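Local coordinates for recombination protein recR (Deinococcus radiodurans, PDB 1VDD) that is thought to take part in recombinational DNA repair independent of RecBC, perhaps together with RecF and RecO, at residues 105-113 / 146-154; 131-142 / 158-168. One frame throughout, in Å; residues are numbered along the deposited sequence.

How the interactions relate
Both interactions lie in the Toprim domain, their centres about 14 Å apart, and they share helix 145-158. Interaction 1 lays the loop after strand 103-106 against this helix; interaction 2 joins strands 136-139 and 164-167, between which the helix forms the connection. Their segments alternate along the chain and meet directly along the first two turns of the helix: Thr141 OG1 lies 2.6 Å from Gly147 O, probably hydrogen-bonded, and Ala151 CB packs 3.4 Å from Arg167 NE. Leu139 CD1 also lies against Ala151 O. The zinc ion of the four-cysteine finger is remote from both, about 13 Å from the side chains of Leu107 and of Met135.

Interaction 1: residues 105-113 / 146-154; sequences HVLHGVLSP and EGDATALYL
In the Toprim domain, Leu107 and Leu111 of the loop leaving strand 103-106 pack on Thr150, Tyr153 and Leu154 along one side of helix 145-158. Thr150 carries much of the contact with both of its branches. Its OG1 accepts a hydrogen bond from Leu111 N at 3.1 Å, although the hydroxyl is modelled too close to a neighbour and its exact place is less sure. With OG1 beside the backbone N (chi1 -44°), the methyl CG2 is turned anti to it and stands 3.6 Å from Leu111 CG. It also meets Leu107 CD1 tip to tip, and the same Leu107 methyl ends on Leu154 CD1, again at 3.6 Å. The side chains of Leu111 and Tyr153 cross at about a right angle, CD1 of Leu111 resting 3.6 Å from Tyr153 CB, with the ring beyond it met obliquely. At the helix start, the folded chain of Glu146, bent at chi2, brings OE1 to 2.6 Å from Leu111 O and beside Ser112 CB. Next to the contact lies strand 81-85, whose Val84 touches both Leu107 and Leu154 and whose Val85 shares a backbone hydrogen bond with Leu107; at the periphery Tyr153 packs on Pro119, and His108 meets Phe33 of the second subunit.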
loop_
_atom_site.group_PDB
_atom_site.type_symbol
_atom_site.label_atom_id
_atom_site.label_comp_id
_atom_site.label_asym_id
_atom_site.label_seq_id
_atom_site.Cartn_x
_atom_site.Cartn_y
_atom_site.Cartn_z
ATOM N N HIS A 105 21.888 15.572 -22.215
ATOM C CA HIS A 105 22.103 16.900 -21.647
ATOM C C HIS A 105 21.244 16.962 -20.383
ATOM O O HIS A 105 20.062 16.623 -20.413
ATOM C CB HIS A 105 21.702 18.037 -22.583
ATOM C CG HIS A 105 22.111 19.381 -22.065
ATOM N ND1 HIS A 105 23.414 19.833 -22.117
ATOM C CD2 HIS A 105 21.412 20.334 -21.402
ATOM C CE1 HIS A 105 23.500 21.002 -21.508
ATOM N NE2 HIS A 105 22.300 21.329 -21.064
ATOM N N VAL A 106 21.833 17.396 -19.275
ATOM C CA VAL A 106 21.099 17.426 -18.026
ATOM C C VAL A 106 20.814 18.793 -17.392
ATOM O O VAL A 106 21.700 19.439 -16.830
ATOM C CB VAL A 106 21.817 16.550 -16.978
ATOM C CG1 VAL A 106 21.004 16.495 -15.713
ATOM C CG2 VAL A 106 22.060 15.148 -17.537
ATOM N N LEU A 107 19.570 19.237 -17.503
ATOM C CA LEU A 107 19.161 20.477 -16.869
ATOM C C LEU A 107 19.086 19.901 -15.475
ATOM O O LEU A 107 18.427 18.887 -15.287
ATOM C CB LEU A 107 17.749 20.855 -17.303
ATOM C CG LEU A 107 17.399 20.608 -18.766
ATOM C CD1 LEU A 107 15.942 20.921 -18.969
ATOM C CD2 LEU A 107 18.280 21.463 -19.674
ATOM N N HIS A 108 19.741 20.479 -14.487
ATOM C CA HIS A 108 19.630 19.828 -13.198
ATOM C C HIS A 108 18.346 20.171 -12.473
ATOM O O HIS A 108 18.352 20.585 -11.324
ATOM C CB HIS A 108 20.870 20.103 -12.346
ATOM C CG HIS A 108 21.955 19.083 -12.530
ATOM N ND1 HIS A 108 22.495 18.786 -13.762
ATOM C CD2 HIS A 108 22.563 18.257 -11.645
ATOM C CE1 HIS A 108 23.387 17.820 -13.629
ATOM N NE2 HIS A 108 23.446 17.481 -12.354
ATOM N N GLY A 109 17.231 19.973 -13.170
ATOM C CA GLY A 109 15.929 20.242 -12.589
ATOM C C GLY A 109 14.849 20.523 -13.614
ATOM O O GLY A 109 14.962 20.184 -14.788
ATOM N N VAL A 110 13.784 21.162 -13.158
ATOM C CA VAL A 110 12.672 21.492 -14.029
ATOM C C VAL A 110 12.291 22.925 -13.763
ATOM O O VAL A 110 12.424 23.399 -12.648
ATOM C CB VAL A 110 11.437 20.654 -13.704
ATOM C CG1 VAL A 110 10.559 20.541 -14.930
ATOM C CG2 VAL A 110 11.852 19.297 -13.173
ATOM N N LEU A 111 11.803 23.608 -14.784
ATOM C CA LEU A 111 11.376 24.983 -14.609
ATOM C C LEU A 111 10.185 25.011 -13.653
ATOM O O LEU A 111 9.555 23.990 -13.395
ATOM C CB LEU A 111 10.989 25.592 -15.959
ATOM C CG LEU A 111 12.158 25.665 -16.942
ATOM C CD1 LEU A 111 11.719 26.345 -18.225
ATOM C CD2 LEU A 111 13.304 26.438 -16.307
ATOM N N SER A 112 9.904 26.186 -13.111
ATOM C CA SER A 112 8.794 26.365 -12.190
ATOM C C SER A 112 8.668 27.851 -11.910
ATOM O O SER A 112 9.310 28.390 -11.008
ATOM C CB SER A 112 9.034 25.594 -10.892
ATOM O OG SER A 112 10.299 25.907 -10.351
ATOM N N PRO A 113 7.833 28.537 -12.700
ATOM C CA PRO A 113 7.600 29.977 -12.568
ATOM C C PRO A 113 7.244 30.385 -11.143
ATOM O O PRO A 113 7.638 31.455 -10.677
ATOM C CB PRO A 113 6.454 30.229 -13.552
ATOM C CG PRO A 113 5.710 28.912 -13.550
ATOM C CD PRO A 113 6.848 27.926 -13.612
ATOM N N GLU A 146 5.471 20.746 -14.953
ATOM C CA GLU A 146 6.849 21.196 -14.889
ATOM C C GLU A 146 7.626 20.712 -16.123
ATOM O O GLU A 146 8.228 21.505 -16.852
ATOM C CB GLU A 146 7.493 20.636 -13.622
ATOM C CG GLU A 146 6.692 20.902 -12.365
ATOM C CD GLU A 146 6.389 22.375 -12.189
ATOM O OE1 GLU A 146 7.327 23.192 -12.294
ATOM O OE2 GLU A 146 5.213 22.715 -11.943
ATOM N N GLY A 147 7.617 19.401 -16.337
ATOM C CA GLY A 147 8.317 18.832 -17.473
ATOM C C GLY A 147 7.731 19.326 -18.775
ATOM O O GLY A 147 8.457 19.601 -19.736
ATOM N N ASP A 148 6.408 19.445 -18.800
ATOM C CA ASP A 148 5.700 19.907 -19.981
ATOM C C ASP A 148 6.109 21.347 -20.269
ATOM O O ASP A 148 6.370 21.717 -21.414
ATOM C CB ASP A 148 4.193 19.826 -19.745
ATOM C CG ASP A 148 3.415 19.586 -21.023
ATOM O OD1 ASP A 148 2.165 19.519 -20.969
ATOM O OD2 ASP A 148 4.060 19.455 -22.083
ATOM N N ALA A 149 6.174 22.154 -19.219
ATOM C CA ALA A 149 6.553 23.548 -19.359
ATOM C C ALA A 149 8.024 23.724 -19.744
ATOM O O ALA A 149 8.349 24.513 -20.636
ATOM C CB ALA A 149 6.262 24.282 -18.074
ATOM N N THR A 150 8.917 22.990 -19.079
ATOM C CA THR A 150 10.350 23.102 -19.379
ATOM C C THR A 150 10.591 22.829 -20.854
ATOM O O THR A 150 11.266 23.598 -21.534
ATOM C CB THR A 150 11.202 22.092 -18.575
ATOM O OG1 THR A 150 10.770 22.069 -17.215
ATOM C CG2 THR A 150 12.672 22.494 -18.619
ATOM N N ALA A 151 10.016 21.728 -21.332
ATOM C CA ALA A 151 10.145 21.295 -22.715
ATOM C C ALA A 151 9.705 22.348 -23.716
ATOM O O ALA A 151 10.432 22.659 -24.667
ATOM C CB ALA A 151 9.351 20.019 -22.931
ATOM N N LEU A 152 8.511 22.892 -23.520
ATOM C CA LEU A 152 8.028 23.912 -24.439
ATOM C C LEU A 152 8.958 25.119 -24.390
ATOM O O LEU A 152 9.176 25.783 -25.396
ATOM C CB LEU A 152 6.588 24.306 -24.101
ATOM C CG LEU A 152 5.535 23.198 -24.282
ATOM C CD1 LEU A 152 4.140 23.830 -24.268
ATOM C CD2 LEU A 152 5.745 22.454 -25.602
ATOM N N TYR A 153 9.527 25.393 -23.226
ATOM C CA TYR A 153 10.452 26.512 -23.135
ATOM C C TYR A 153 11.671 26.171 -23.973
ATOM O O TYR A 153 12.161 26.997 -24.745
ATOM C CB TYR A 153 10.907 26.756 -21.699
ATOM C CG TYR A 153 11.979 27.817 -21.620
ATOM C CD1 TYR A 153 11.661 29.174 -21.715
ATOM C CD2 TYR A 153 13.321 27.464 -21.515
ATOM C CE1 TYR A 153 12.647 30.144 -21.709
ATOM C CE2 TYR A 153 14.317 28.427 -21.510
ATOM C CZ TYR A 153 13.974 29.762 -21.608
ATOM O OH TYR A 153 14.968 30.711 -21.604
ATOM N N LEU A 154 12.159 24.942 -23.808
ATOM C CA LEU A 154 13.337 24.479 -24.536
ATOM C C LEU A 154 13.089 24.494 -26.036
ATOM O O LEU A 154 13.961 24.899 -26.814
ATOM C CB LEU A 154 13.736 23.076 -24.063
ATOM C CG LEU A 154 14.265 23.018 -22.625
ATOM C CD1 LEU A 154 14.523 21.576 -22.221
ATOM C CD2 LEU A 154 15.543 23.841 -22.515
#

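Interaction 2: residues 131-142 / 158-168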
loop_
_atom_site.group_PDB
_atom_site.type_symbol
_atom_site.label_atom_id
_atom_site.label_comp_id
_atom_site.label_asym_id
_atom_site.label_seq_id
_atom_site.Cartn_x
_atom_site.Cartn_y
_atom_site.Cartn_z
ATOM N N VAL A 131 23.884 22.673 -29.770
ATOM C CA VAL A 131 22.904 22.423 -30.815
ATOM C C VAL A 131 23.216 23.104 -32.141
ATOM O O VAL A 131 23.386 24.322 -32.211
ATOM C CB VAL A 131 21.483 22.847 -30.358
ATOM C CG1 VAL A 131 20.465 22.556 -31.465
ATOM C CG2 VAL A 131 21.104 22.106 -29.080
ATOM N N GLY A 132 23.280 22.294 -33.191
ATOM C CA GLY A 132 23.549 22.806 -34.521
ATOM C C GLY A 132 22.569 22.197 -35.505
ATOM O O GLY A 132 21.590 21.560 -35.105
ATOM N N GLN A 133 22.825 22.379 -36.796
ATOM C CA GLN A 133 21.938 21.829 -37.810
ATOM C C GLN A 133 22.319 20.399 -38.179
ATOM O O GLN A 133 23.468 19.975 -38.002
ATOM C CB GLN A 133 21.948 22.726 -39.047
ATOM C CG GLN A 133 21.441 24.134 -38.762
ATOM C CD GLN A 133 21.605 25.080 -39.937
ATOM O OE1 GLN A 133 21.265 26.264 -39.847
ATOM N NE2 GLN A 133 22.132 24.564 -41.046
ATOM N N GLY A 134 21.343 19.656 -38.692
ATOM C CA GLY A 134 21.592 18.277 -39.055
ATOM C C GLY A 134 21.687 17.474 -37.778
ATOM O O GLY A 134 22.302 16.401 -37.736
ATOM N N MET A 135 21.063 18.020 -36.734
ATOM C CA MET A 135 21.025 17.421 -35.405
ATOM C C MET A 135 19.593 17.358 -34.900
ATOM O O MET A 135 18.707 18.054 -35.404
ATOM C CB MET A 135 21.848 18.256 -34.424
ATOM C CG MET A 135 23.270 17.773 -34.178
ATOM S SD MET A 135 24.172 18.981 -33.186
ATOM C CE MET A 135 23.546 18.644 -31.552
ATOM N N GLU A 136 19.366 16.524 -33.895
ATOM C CA GLU A 136 18.038 16.404 -33.317
ATOM C C GLU A 136 18.086 16.609 -31.813
ATOM O O GLU A 136 18.987 16.121 -31.130
ATOM C CB GLU A 136 17.436 15.027 -33.622
ATOM C CG GLU A 136 16.174 14.711 -32.818
ATOM C CD GLU A 136 15.523 13.388 -33.212
ATOM O OE1 GLU A 136 16.240 12.367 -33.342
ATOM O OE2 GLU A 136 14.284 13.370 -33.383
ATOM N N VAL A 137 17.120 17.347 -31.292
ATOM C CA VAL A 137 17.070 17.552 -29.860
ATOM C C VAL A 137 15.808 16.894 -29.345
ATOM O O VAL A 137 14.696 17.376 -29.565
ATOM C CB VAL A 137 17.079 19.042 -29.486
ATOM C CG1 VAL A 137 16.902 19.192 -27.979
ATOM C CG2 VAL A 137 18.394 19.665 -29.916
ATOM N N ILE A 138 15.993 15.762 -28.683
ATOM C CA ILE A 138 14.873 15.026 -28.127
ATOM C C ILE A 138 14.620 15.606 -26.756
ATOM O O ILE A 138 15.530 15.673 -25.930
ATOM C CB ILE A 138 15.206 13.538 -27.965
ATOM C CG1 ILE A 138 15.529 12.924 -29.331
ATOM C CG2 ILE A 138 14.056 12.831 -27.301
ATOM C CD1 ILE A 138 16.123 11.530 -29.261
ATOM N N LEU A 139 13.390 16.043 -26.516
ATOM C CA LEU A 139 13.053 16.608 -25.223
ATOM C C LEU A 139 12.463 15.508 -24.363
ATOM O O LEU A 139 11.340 15.046 -24.589
ATOM C CB LEU A 139 12.071 17.761 -25.394
ATOM C CG LEU A 139 12.623 18.808 -26.361
ATOM C CD1 LEU A 139 11.615 19.935 -26.518
ATOM C CD2 LEU A 139 13.970 19.316 -25.857
ATOM N N ALA A 140 13.239 15.087 -23.374
ATOM C CA ALA A 140 12.819 14.014 -22.494
ATOM C C ALA A 140 12.618 14.457 -21.062
ATOM O O ALA A 140 12.970 13.731 -20.131
ATOM C CB ALA A 140 13.815 12.882 -22.551
ATOM N N THR A 141 12.060 15.649 -20.882
ATOM C CA THR A 141 11.779 16.127 -19.546
ATOM C C THR A 141 10.508 15.414 -19.106
ATOM O O THR A 141 9.827 14.790 -19.921
ATOM C CB THR A 141 11.541 17.636 -19.509
ATOM O OG1 THR A 141 10.346 17.946 -20.212
ATOM C CG2 THR A 141 12.698 18.370 -20.146
ATOM N N GLY A 142 10.206 15.500 -17.816
ATOM C CA GLY A 142 9.028 14.849 -17.270
ATOM C C GLY A 142 7.729 15.144 -17.998
ATOM O O GLY A 142 7.719 15.665 -19.100
ATOM N N LEU A 158 15.487 26.514 -28.524
ATOM C CA LEU A 158 16.275 25.831 -29.536
ATOM C C LEU A 158 15.837 26.090 -30.975
ATOM O O LEU A 158 16.640 25.972 -31.900
ATOM C CB LEU A 158 16.280 24.332 -29.246
ATOM C CG LEU A 158 16.828 23.947 -27.873
ATOM C CD1 LEU A 158 16.820 22.446 -27.768
ATOM C CD2 LEU A 158 18.238 24.462 -27.683
ATOM N N GLU A 159 14.572 26.453 -31.154
ATOM C CA GLU A 159 14.007 26.735 -32.473
ATOM C C GLU A 159 14.926 27.492 -33.439
ATOM O O GLU A 159 15.234 26.995 -34.520
ATOM C CB GLU A 159 12.692 27.508 -32.321
ATOM C CG GLU A 159 12.051 27.916 -33.637
ATOM C CD GLU A 159 11.694 26.724 -34.501
ATOM O OE1 GLU A 159 12.619 25.989 -34.905
ATOM O OE2 GLU A 159 10.488 26.522 -34.772
ATOM N N PRO A 160 15.367 28.710 -33.071
ATOM C CA PRO A 160 16.247 29.482 -33.951
ATOM C C PRO A 160 17.472 28.731 -34.470
ATOM O O PRO A 160 17.966 29.038 -35.550
ATOM C CB PRO A 160 16.606 30.702 -33.103
ATOM C CG PRO A 160 16.457 30.209 -31.699
ATOM C CD PRO A 160 15.191 29.403 -31.786
ATOM N N LEU A 161 17.978 27.768 -33.706
ATOM C CA LEU A 161 19.120 26.981 -34.174
ATOM C C LEU A 161 18.513 26.001 -35.182
ATOM O O LEU A 161 17.333 25.676 -35.084
ATOM C CB LEU A 161 19.789 26.239 -33.014
ATOM C CG LEU A 161 20.348 27.128 -31.897
ATOM C CD1 LEU A 161 19.211 27.612 -31.018
ATOM C CD2 LEU A 161 21.359 26.352 -31.068
ATOM N N GLY A 162 19.293 25.518 -36.140
ATOM C CA GLY A 162 18.709 24.650 -37.151
ATOM C C GLY A 162 18.501 23.167 -36.915
ATOM O O GLY A 162 18.616 22.386 -37.866
ATOM N N ALA A 163 18.164 22.765 -35.690
ATOM C CA ALA A 163 17.972 21.346 -35.397
ATOM C C ALA A 163 16.531 20.849 -35.329
ATOM O O ALA A 163 15.589 21.606 -35.131
ATOM C CB ALA A 163 18.677 20.997 -34.111
ATOM N N ALA A 164 16.356 19.548 -35.509
ATOM C CA ALA A 164 15.021 18.984 -35.413
ATOM C C ALA A 164 14.738 18.805 -33.911
ATOM O O ALA A 164 15.542 18.238 -33.178
ATOM C CB ALA A 164 14.965 17.645 -36.138
ATOM N N ILE A 165 13.611 19.322 -33.448
ATOM C CA ILE A 165 13.249 19.186 -32.049
ATOM C C ILE A 165 12.115 18.179 -31.937
ATOM O O ILE A 165 11.157 18.217 -32.708
ATOM C CB ILE A 165 12.779 20.521 -31.452
ATOM C CG1 ILE A 165 13.929 21.528 -31.469
ATOM C CG2 ILE A 165 12.292 20.313 -30.029
ATOM C CD1 ILE A 165 13.550 22.891 -30.898
ATOM N N SER A 166 12.231 17.275 -30.975
ATOM C CA SER A 166 11.215 16.267 -30.763
ATOM C C SER A 166 10.977 16.109 -29.278
ATOM O O SER A 166 11.827 16.458 -28.470
ATOM C CB SER A 166 11.663 14.929 -31.369
ATOM O OG SER A 166 12.910 14.504 -30.837
ATOM N N ARG A 167 9.810 15.583 -28.935
ATOM C CA ARG A 167 9.416 15.341 -27.549
ATOM C C ARG A 167 9.068 13.845 -27.457
ATOM O O ARG A 167 8.561 13.265 -28.429
ATOM C CB ARG A 167 8.194 16.188 -27.209
ATOM C CG ARG A 167 7.697 16.039 -25.793
ATOM C CD ARG A 167 8.583 16.771 -24.814
ATOM N NE ARG A 167 7.887 17.012 -23.554
ATOM C CZ ARG A 167 8.220 16.460 -22.394
ATOM N NH1 ARG A 167 9.250 15.622 -22.310
ATOM N NH2 ARG A 167 7.523 16.758 -21.308
ATOM N N ILE A 168 9.351 13.219 -26.314
ATOM C CA ILE A 168 9.067 11.797 -26.171
ATOM C C ILE A 168 7.555 11.611 -26.186
ATOM O O ILE A 168 6.808 12.529 -25.868
ATOM C CB ILE A 168 9.698 11.206 -24.877
ATOM C CG1 ILE A 168 9.233 11.978 -23.642
ATOM C CG2 ILE A 168 11.200 11.278 -24.963
ATOM C CD1 ILE A 168 9.846 11.455 -22.363
#
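Arg167 binds three backbone carbonyls of 131-142 at the edge of its guanidinium. NH1 donates to Thr141 O at 2.6 Å, nearly straight at 171°, and more loosely to Leu139 O; NH2 makes a very short bond of 2.5 Å to Gly142 O. These bonds fix the rotation of the group and hold the segment that follows strand 136-139. Arg167 CG leaves anti to the backbone N, and a bend at chi2 (76°) folds the chain back alongside Leu139. Thr141 OG1, bonded instead to Gly147 of the helix, covers one guanidinium face. Leu139 O takes Arg167 NH1 and Ile168 N from opposite faces of its plane.

Backbone bonds in parallel register follow: Ala164 N to Met135 O, Val137 N to Ala164 O, Ser166 N to Val137 O and Leu139 N to Ser166 O. This is the strand pair of a beta-alpha-beta crossover, with helix 145-158 between strands 136-139 and 164-167. On the sheet face of Glu136 and Ile138, Ser166 OG donates to Glu136 OE2 at 3.1 Å, approaching from above the carboxylate plane, while Glu136 OE1 forms a salt bridge with Arg193 of the third subunit.

On the other face, which Arg167 shares, the packing is apolar near Val137 and Leu139. Leu158 CD1 lies across Val137 CG1 at 3.3 Å, and Leu139 CD1 meets Ile165 CG2 at 3.6 Å. Near the start of the strands Val131 sits crosswise to Leu161, its CG1 reaching Ala163 CB at 3.6 Å. Farther out, Gln133 CG lies 3.2 Å from Gly162 CA. Strand 164-167 is the outer strand of the sheet within this chain, and an antiparallel strand of the third subunit pairs with Ile165, Ser166 and Arg167, carrying the sheet across the interface.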